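Local coordinates for protein gamma-glutamyltranspeptidase (Streptomyces lincolnensis, PDB 6J3A) that is a homologue of LmbA and the gamma-glutamyltranspeptidases of the Ntn-hydrolase superfamily, and probably processes gamma-glutamyl or related substrates, at residues 10-15 with 25-30; 308-313 with 540-545; 50-55 with 146-151. All blocks are in the same frame, centred on the assembly; numbering follows the deposited sequence.

Contact 1: 10-15 with 25-30; sequences GTFGMV and SAMAVL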
loop_
_atom_site.group_PDB
_atom_site.type_symbol
_atom_site.label_atom_id
_atom_site.label_comp_id
_atom_site.label_asym_id
_atom_site.label_seq_id
_atom_site.Cartn_x
_atom_site.Cartn_y
_atom_site.Cartn_z
ATOM N N GLY A 10 -13.355 -0.319 0.046
ATOM C CA GLY A 10 -13.775 1.076 0.225
ATOM C C GLY A 10 -15.005 1.446 -0.564
ATOM O O GLY A 10 -15.646 0.581 -1.150
ATOM N N THR A 11 -15.338 2.735 -0.548
ATOM C CA THR A 11 -16.563 3.264 -1.177
ATOM C C THR A 11 -16.407 4.592 -1.923
ATOM O O THR A 11 -17.407 5.203 -2.315
ATOM C CB THR A 11 -17.649 3.492 -0.106
ATOM O OG1 THR A 11 -17.138 4.363 0.911
ATOM C CG2 THR A 11 -18.056 2.190 0.526
ATOM N N PHE A 12 -15.170 5.039 -2.107
ATOM C CA PHE A 12 -14.898 6.302 -2.768
ATOM C C PHE A 12 -14.120 6.125 -4.074
ATOM O O PHE A 12 -14.426 6.784 -5.059
ATOM C CB PHE A 12 -14.160 7.271 -1.843
ATOM C CG PHE A 12 -13.853 8.579 -2.513
ATOM C CD1 PHE A 12 -14.854 9.528 -2.705
ATOM C CD2 PHE A 12 -12.585 8.827 -3.040
ATOM C CE1 PHE A 12 -14.583 10.723 -3.368
ATOM C CE2 PHE A 12 -12.313 10.015 -3.704
ATOM C CZ PHE A 12 -13.312 10.966 -3.868
ATOM N N GLY A 13 -13.097 5.281 -4.074
ATOM C CA GLY A 13 -12.310 5.055 -5.281
ATOM C C GLY A 13 -11.155 4.111 -5.034
ATOM O O GLY A 13 -10.703 3.972 -3.903
ATOM N N MET A 14 -10.682 3.457 -6.090
ATOM C CA MET A 14 -9.548 2.526 -5.988
ATOM C C MET A 14 -8.640 2.639 -7.202
ATOM O O MET A 14 -9.126 2.752 -8.332
ATOM C CB MET A 14 -10.026 1.079 -5.838
ATOM C CG MET A 14 -10.640 0.731 -4.486
ATOM S SD MET A 14 -9.462 0.704 -3.123
ATOM C CE MET A 14 -10.601 0.691 -1.740
ATOM N N VAL A 15 -7.326 2.617 -6.955
ATOM C CA VAL A 15 -6.321 2.640 -8.019
ATOM C C VAL A 15 -5.268 1.553 -7.794
ATOM O O VAL A 15 -4.841 1.321 -6.672
ATOM C CB VAL A 15 -5.637 4.015 -8.123
ATOM C CG1 VAL A 15 -4.638 4.019 -9.269
ATOM C CG2 VAL A 15 -6.667 5.135 -8.320
ATOM N N SER A 25 -1.219 9.645 -7.497
ATOM C CA SER A 25 -1.477 10.825 -8.319
ATOM C C SER A 25 -2.854 10.695 -8.964
ATOM O O SER A 25 -3.637 11.649 -8.976
ATOM C CB SER A 25 -0.396 11.008 -9.395
ATOM O OG SER A 25 0.872 11.298 -8.829
ATOM N N ALA A 26 -3.143 9.503 -9.483
ATOM C CA ALA A 26 -4.469 9.182 -10.018
ATOM C C ALA A 26 -5.551 9.278 -8.935
ATOM O O ALA A 26 -6.648 9.774 -9.175
ATOM C CB ALA A 26 -4.456 7.790 -10.623
ATOM N N MET A 27 -5.222 8.812 -7.738
ATOM C CA MET A 27 -6.133 8.884 -6.607
ATOM C C MET A 27 -6.394 10.327 -6.202
ATOM O O MET A 27 -7.515 10.675 -5.843
ATOM C CB MET A 27 -5.551 8.126 -5.425
ATOM C CG MET A 27 -6.492 8.002 -4.251
ATOM S SD MET A 27 -7.828 6.880 -4.649
ATOM C CE MET A 27 -9.015 7.302 -3.379
ATOM N N ALA A 28 -5.351 11.151 -6.245
ATOM C CA ALA A 28 -5.486 12.592 -6.002
ATOM C C ALA A 28 -6.559 13.230 -6.899
ATOM O O ALA A 28 -7.302 14.099 -6.461
ATOM C CB ALA A 28 -4.146 13.294 -6.192
ATOM N N VAL A 29 -6.636 12.780 -8.145
ATOM C CA VAL A 29 -7.635 13.271 -9.080
ATOM C C VAL A 29 -9.041 12.872 -8.636
ATOM O O VAL A 29 -9.973 13.681 -8.725
ATOM C CB VAL A 29 -7.326 12.786 -10.509
ATOM C CG1 VAL A 29 -8.475 13.086 -11.472
ATOM C CG2 VAL A 29 -6.035 13.439 -10.992
ATOM N N LEU A 30 -9.196 11.644 -8.150
ATOM C CA LEU A 30 -10.483 11.219 -7.605
ATOM C C LEU A 30 -10.881 12.083 -6.416
ATOM O O LEU A 30 -11.998 12.593 -6.379
ATOM C CB LEU A 30 -10.461 9.744 -7.222
ATOM C CG LEU A 30 -10.227 8.750 -8.365
ATOM C CD1 LEU A 30 -10.317 7.323 -7.842
ATOM C CD2 LEU A 30 -11.216 8.945 -9.506
#
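Phe12 meets the helix at Met27 and Leu30 with its rim rather than with a face. CZ points at the backbone oxygen of Leu30, 3.3 Å away and near the ring plane, while Met27 CE sits in that plane 3.9 Å from CD2. CE2 brushes Leu30 CB between these two touches. The ring extends from the loop to the helix because CG lies opposite the backbone N (chi1 179°). Met27, bent at chi2, brings its methyl to the Phe12 ring and to the carbonyl oxygen of Gly13. Replacing Phe12 by alanine is likely to open a gap beside Leu30, leave the Met27 methyl less confined and cost Arg617 its aromatic partner.

At Gly13, Leu30 CD1 comes to 4.0 Å from CA, a space that a side chain at this position would invade. Val15 sets both methyls against the helix: CG1 meets Ala26 CB at 4.0 Å, and CG2 lies 4.2 Å from Met27 SD.

Strand 13-15 and helix 25-30 run nearly antiparallel, at 164° and with 8.4 Å between axes. Phe12 and Gly13 form a classic beta bulge opposite Arg617, which also makes a cation-pi contact with the Phe12 ring. Strand 13-17 lies between strands 424-428 and 613-616, while helix 20-31 packs against helices 36-50 and 127-140 and reaches Gln24 and Glu31 of the second subunit.

Contact 2: 308-313 with 540-545; sequences GCKLAM and NDSFPG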
loop_
_atom_site.group_PDB
_atom_site.type_symbol
_atom_site.label_atom_id
_atom_site.label_comp_id
_atom_site.label_asym_id
_atom_site.label_seq_id
_atom_site.Cartn_x
_atom_site.Cartn_y
_atom_site.Cartn_z
ATOM N N GLY A 308 -2.153 -25.910 -22.592
ATOM C CA GLY A 308 -3.203 -25.084 -23.187
ATOM C C GLY A 308 -2.681 -23.744 -23.679
ATOM O O GLY A 308 -3.012 -23.307 -24.777
ATOM N N CYS A 309 -1.845 -23.105 -22.862
ATOM C CA CYS A 309 -1.171 -21.862 -23.238
ATOM C C CYS A 309 -0.297 -22.003 -24.495
ATOM O O CYS A 309 -0.357 -21.147 -25.386
ATOM C CB CYS A 309 -0.337 -21.350 -22.078
ATOM S SG CYS A 309 0.625 -19.886 -22.492
ATOM N N LYS A 310 0.495 -23.075 -24.565
ATOM C CA LYS A 310 1.303 -23.375 -25.764
ATOM C C LYS A 310 0.447 -23.419 -27.029
ATOM O O LYS A 310 0.778 -22.794 -28.031
ATOM C CB LYS A 310 2.093 -24.691 -25.593
ATOM C CG LYS A 310 3.476 -24.484 -24.970
ATOM C CD LYS A 310 3.738 -25.305 -23.717
ATOM C CE LYS A 310 4.677 -26.462 -23.944
ATOM N NZ LYS A 310 5.109 -27.029 -22.635
ATOM N N LEU A 311 -0.668 -24.133 -26.961
ATOM C CA LEU A 311 -1.560 -24.271 -28.104
ATOM C C LEU A 311 -2.221 -22.947 -28.469
ATOM O O LEU A 311 -2.427 -22.671 -29.644
ATOM C CB LEU A 311 -2.630 -25.332 -27.828
ATOM C CG LEU A 311 -2.147 -26.758 -27.526
ATOM C CD1 LEU A 311 -3.307 -27.620 -27.060
ATOM C CD2 LEU A 311 -1.470 -27.391 -28.730
ATOM N N ALA A 312 -2.565 -22.135 -27.473
ATOM C CA ALA A 312 -3.167 -20.824 -27.750
ATOM C C ALA A 312 -2.141 -19.870 -28.347
ATOM O O ALA A 312 -2.479 -19.082 -29.219
ATOM C CB ALA A 312 -3.791 -20.223 -26.500
ATOM N N MET A 313 -0.894 -19.955 -27.886
ATOM C CA MET A 313 0.193 -19.106 -28.394
ATOM C C MET A 313 0.556 -19.422 -29.841
ATOM O O MET A 313 0.846 -18.532 -30.635
ATOM C CB MET A 313 1.426 -19.237 -27.499
ATOM C CG MET A 313 1.286 -18.522 -26.165
ATOM S SD MET A 313 0.967 -16.739 -26.278
ATOM C CE MET A 313 2.518 -16.104 -25.671
ATOM N N ASN A 540 5.513 -19.985 -19.585
ATOM C CA ASN A 540 6.350 -20.744 -20.527
ATOM C C ASN A 540 6.919 -19.840 -21.620
ATOM O O ASN A 540 6.427 -18.727 -21.829
ATOM C CB ASN A 540 5.578 -21.934 -21.120
ATOM C CG ASN A 540 4.647 -21.544 -22.255
ATOM O OD1 ASN A 540 5.081 -21.350 -23.389
ATOM N ND2 ASN A 540 3.355 -21.476 -21.964
ATOM N N ASP A 541 7.950 -20.340 -22.304
ATOM C CA ASP A 541 8.578 -19.631 -23.438
ATOM C C ASP A 541 8.659 -20.516 -24.686
ATOM O O ASP A 541 9.538 -20.326 -25.535
ATOM C CB ASP A 541 9.992 -19.142 -23.077
ATOM C CG ASP A 541 9.995 -17.970 -22.117
ATOM O OD1 ASP A 541 9.286 -16.960 -22.352
ATOM O OD2 ASP A 541 10.753 -18.062 -21.135
ATOM N N SER A 542 7.728 -21.458 -24.816
ATOM C CA SER A 542 7.733 -22.409 -25.932
ATOM C C SER A 542 6.899 -21.898 -27.112
ATOM O O SER A 542 5.897 -22.483 -27.497
ATOM C CB SER A 542 7.269 -23.788 -25.465
ATOM O OG SER A 542 7.518 -24.757 -26.460
ATOM N N PHE A 543 7.375 -20.803 -27.688
ATOM C CA PHE A 543 6.759 -20.124 -28.836
ATOM C C PHE A 543 7.714 -18.987 -29.232
ATOM O O PHE A 543 8.518 -18.562 -28.399
ATOM C CB PHE A 543 5.393 -19.546 -28.455
ATOM C CG PHE A 543 5.435 -18.687 -27.228
ATOM C CD1 PHE A 543 5.888 -17.369 -27.303
ATOM C CD2 PHE A 543 5.061 -19.199 -25.991
ATOM C CE1 PHE A 543 5.966 -16.579 -26.172
ATOM C CE2 PHE A 543 5.121 -18.409 -24.858
ATOM C CZ PHE A 543 5.576 -17.097 -24.947
ATOM N N PRO A 544 7.642 -18.481 -30.479
ATOM C CA PRO A 544 8.522 -17.359 -30.852
ATOM C C PRO A 544 8.171 -16.057 -30.130
ATOM O O PRO A 544 7.022 -15.596 -30.204
ATOM C CB PRO A 544 8.289 -17.206 -32.359
ATOM C CG PRO A 544 6.991 -17.869 -32.620
ATOM C CD PRO A 544 6.882 -18.986 -31.633
ATOM N N GLY A 545 9.161 -15.482 -29.445
ATOM C CA GLY A 545 8.963 -14.260 -28.678
ATOM C C GLY A 545 8.629 -13.075 -29.569
ATOM O O GLY A 545 9.023 -13.042 -30.739
#
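Met313 and Phe543 form a Met-aromatic contact that seats the loop after strand 538-540 on helix 299-319. The thioether chain is bent at chi2 and chi3, and this brings its methyl over one face of the ring: CE stands 3.5 Å from the centroid of the Phe543 ring, 20° off the normal, a CH-pi approach. Met313 SD is farther up on that side, 4.7 Å from the same centroid, and CB and CG lie close to CD2. The carbonyl carbon of Asp541 lies over the opposite face, toward the rim, and the ring is thus held between the helix and its own loop.

Aliphatic packing follows one turn back along the helix. The bent chain of Lys310 touches the loop, with CG 3.9 Å from Ser542 CB and CE about as near the same carbon. Its NZ is engaged elsewhere, in a salt bridge to Glu307, while Ser542 OG takes the backbone N-H of Gly555.

The remaining approaches gather round the amide of Asn540, whose CG lies between the backbone N and the carbonyl carbon (chi1 80°). This brings the amide to the helix, ND2 3.2 Å from Cys309 SG and OD1 3.9 Å from Lys310 CG. The other business of that oxygen is an Asx turn that runs into the inverse gamma turn centred on Ser542: OD1 of Asn540 accepts the Ser542 N-H on a lone pair, in the carbonyl plane, at 3.0 Å from N and with an N-H...O angle of 156°.

Contact 3: 50-55 with 146-151; sequences VEPHLN and ENVGVT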
loop_
_atom_site.group_PDB
_atom_site.type_symbol
_atom_site.label_atom_id
_atom_site.label_comp_id
_atom_site.label_asym_id
_atom_site.label_seq_id
_atom_site.Cartn_x
_atom_site.Cartn_y
_atom_site.Cartn_z
ATOM N N VAL A 50 8.013 8.330 -14.099
ATOM C CA VAL A 50 8.542 7.452 -13.041
ATOM C C VAL A 50 8.910 6.042 -13.485
ATOM O O VAL A 50 9.531 5.314 -12.716
ATOM C CB VAL A 50 7.610 7.397 -11.813
ATOM C CG1 VAL A 50 7.307 8.816 -11.333
ATOM C CG2 VAL A 50 6.326 6.615 -12.096
ATOM N N GLU A 51 8.523 5.666 -14.705
ATOM C CA GLU A 51 8.976 4.422 -15.334
ATOM C C GLU A 51 9.415 4.654 -16.793
ATOM O O GLU A 51 8.935 3.977 -17.707
ATOM C CB GLU A 51 7.875 3.364 -15.275
ATOM C CG GLU A 51 7.366 3.070 -13.875
ATOM C CD GLU A 51 6.601 1.760 -13.780
ATOM O OE1 GLU A 51 7.176 0.704 -14.120
ATOM O OE2 GLU A 51 5.430 1.777 -13.353
ATOM N N PRO A 52 10.355 5.588 -17.018
ATOM C CA PRO A 52 10.809 5.918 -18.376
ATOM C C PRO A 52 11.681 4.841 -19.028
ATOM O O PRO A 52 11.895 4.871 -20.228
ATOM C CB PRO A 52 11.628 7.184 -18.155
ATOM C CG PRO A 52 12.227 6.975 -16.814
ATOM C CD PRO A 52 11.129 6.330 -16.011
ATOM N N HIS A 53 12.236 3.962 -18.210
ATOM C CA HIS A 53 12.790 2.668 -18.636
ATOM C C HIS A 53 11.768 1.620 -19.107
ATOM O O HIS A 53 12.169 0.559 -19.599
ATOM C CB HIS A 53 13.604 2.059 -17.483
ATOM C CG HIS A 53 12.794 1.762 -16.258
ATOM N ND1 HIS A 53 12.846 0.549 -15.609
ATOM C CD2 HIS A 53 11.897 2.513 -15.575
ATOM C CE1 HIS A 53 12.035 0.577 -14.567
ATOM N NE2 HIS A 53 11.443 1.756 -14.529
ATOM N N LEU A 54 10.475 1.892 -18.905
ATOM C CA LEU A 54 9.394 0.965 -19.254
ATOM C C LEU A 54 8.256 1.551 -20.098
ATOM O O LEU A 54 7.465 0.792 -20.655
ATOM C CB LEU A 54 8.846 0.322 -17.979
ATOM C CG LEU A 54 9.825 -0.619 -17.256
ATOM C CD1 LEU A 54 9.269 -1.021 -15.901
ATOM C CD2 LEU A 54 10.143 -1.873 -18.055
ATOM N N ASN A 55 8.171 2.873 -20.204
ATOM C CA ASN A 55 7.242 3.514 -21.128
ATOM C C ASN A 55 7.649 4.964 -21.389
ATOM O O ASN A 55 8.674 5.428 -20.914
ATOM C CB ASN A 55 5.810 3.432 -20.594
ATOM C CG ASN A 55 5.539 4.411 -19.480
ATOM O OD1 ASN A 55 6.428 4.752 -18.703
ATOM N ND2 ASN A 55 4.294 4.866 -19.388
ATOM N N GLU A 146 15.619 1.479 -8.465
ATOM C CA GLU A 146 16.980 1.104 -8.894
ATOM C C GLU A 146 17.073 0.694 -10.366
ATOM O O GLU A 146 18.073 0.988 -11.024
ATOM C CB GLU A 146 17.684 0.077 -7.965
ATOM C CG GLU A 146 16.908 -1.146 -7.492
ATOM C CD GLU A 146 16.055 -0.862 -6.266
ATOM O OE1 GLU A 146 16.462 -1.182 -5.128
ATOM O OE2 GLU A 146 14.969 -0.275 -6.450
ATOM N N ASN A 147 16.030 0.061 -10.885
ATOM C CA ASN A 147 15.964 -0.289 -12.311
ATOM C C ASN A 147 16.089 0.855 -13.327
ATOM O O ASN A 147 16.462 0.600 -14.463
ATOM C CB ASN A 147 14.689 -1.082 -12.603
ATOM C CG ASN A 147 14.783 -2.531 -12.156
ATOM O OD1 ASN A 147 15.874 -3.056 -11.902
ATOM N ND2 ASN A 147 13.633 -3.189 -12.069
ATOM N N VAL A 148 15.786 2.090 -12.944
ATOM C CA VAL A 148 15.973 3.212 -13.865
ATOM C C VAL A 148 17.459 3.357 -14.209
ATOM O O VAL A 148 17.861 3.264 -15.368
ATOM C CB VAL A 148 15.436 4.536 -13.280
ATOM C CG1 VAL A 148 15.743 5.711 -14.198
ATOM C CG2 VAL A 148 13.936 4.449 -13.055
ATOM N N GLY A 149 18.264 3.566 -13.179
ATOM C CA GLY A 149 19.693 3.778 -13.346
ATOM C C GLY A 149 20.399 2.545 -13.856
ATOM O O GLY A 149 21.285 2.645 -14.705
ATOM N N VAL A 150 20.009 1.381 -13.344
ATOM C CA VAL A 150 20.592 0.122 -13.805
ATOM C C VAL A 150 20.340 -0.049 -15.302
ATOM O O VAL A 150 21.211 -0.558 -16.004
ATOM C CB VAL A 150 20.076 -1.099 -13.003
ATOM C CG1 VAL A 150 20.484 -2.424 -13.653
ATOM C CG2 VAL A 150 20.616 -1.057 -11.580
ATOM N N THR A 151 19.168 0.394 -15.772
ATOM C CA THR A 151 18.825 0.361 -17.203
ATOM C C THR A 151 19.717 1.300 -17.999
ATOM O O THR A 151 20.315 0.899 -18.985
ATOM C CB THR A 151 17.350 0.744 -17.492
ATOM O OG1 THR A 151 16.462 -0.191 -16.874
ATOM C CG2 THR A 151 17.058 0.728 -18.988
#
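Pro52 and His53 bring the loop that follows helix 36-50 against Val148 on helix 146-154, a loop-on-helix packing with an off-centre CH-pi contact at its heart. Just before them, Glu51 leaves helical geometry, and its carbonyl oxygen receives the N-H groups of both Leu54 and Asn55, closing the loop into a compact turn. Pro52 touches the helix lightly, its CD 4.5 Å from Val148 CG2, and the same carbon lies in plane at the edge of the His53 ring.

His53 makes most of the loop's contact with the helix. With CG wedged between the backbone N and carbonyl carbon (chi1 62°), the ring turns one face to the helix: Val148 CG2 stands 4.2 Å from its centroid, 29° off the normal. Asn147 CB approaches CE1 obliquely at 3.7 Å, its amide plane tilted 54° from the ring. NE2 is buried here and has no partner in the model.

Leu54 covers the other face of the imidazole, CG over its centre, so the ring is sandwiched between its sequence neighbour and the helix. On the next turn of the helix, Thr151 OG1 lies 3.7 Å from His53 CB and donates to the Asn147 carbonyl oxygen.

Taken together, the three contacts show side chains joining helices to non-helical chain at separate places in one protein of the Ntn-hydrolase superfamily. Contacts 1 and 3 come closest, with nearest atoms about 7 Å apart and centres about 25 Å apart; helix 36-50 links them, packing on helix 20-31 and leading into the loop of contact 3. Contact 2 lies across the centre of the chain from contact 1, their centres about 37 Å apart, and about 16 Å from contact 3 between nearest atoms. None of the three touches another. Contacts 1 and 3 both have neighbours on the second subunit, whereas contact 2 lies wholly within one chain.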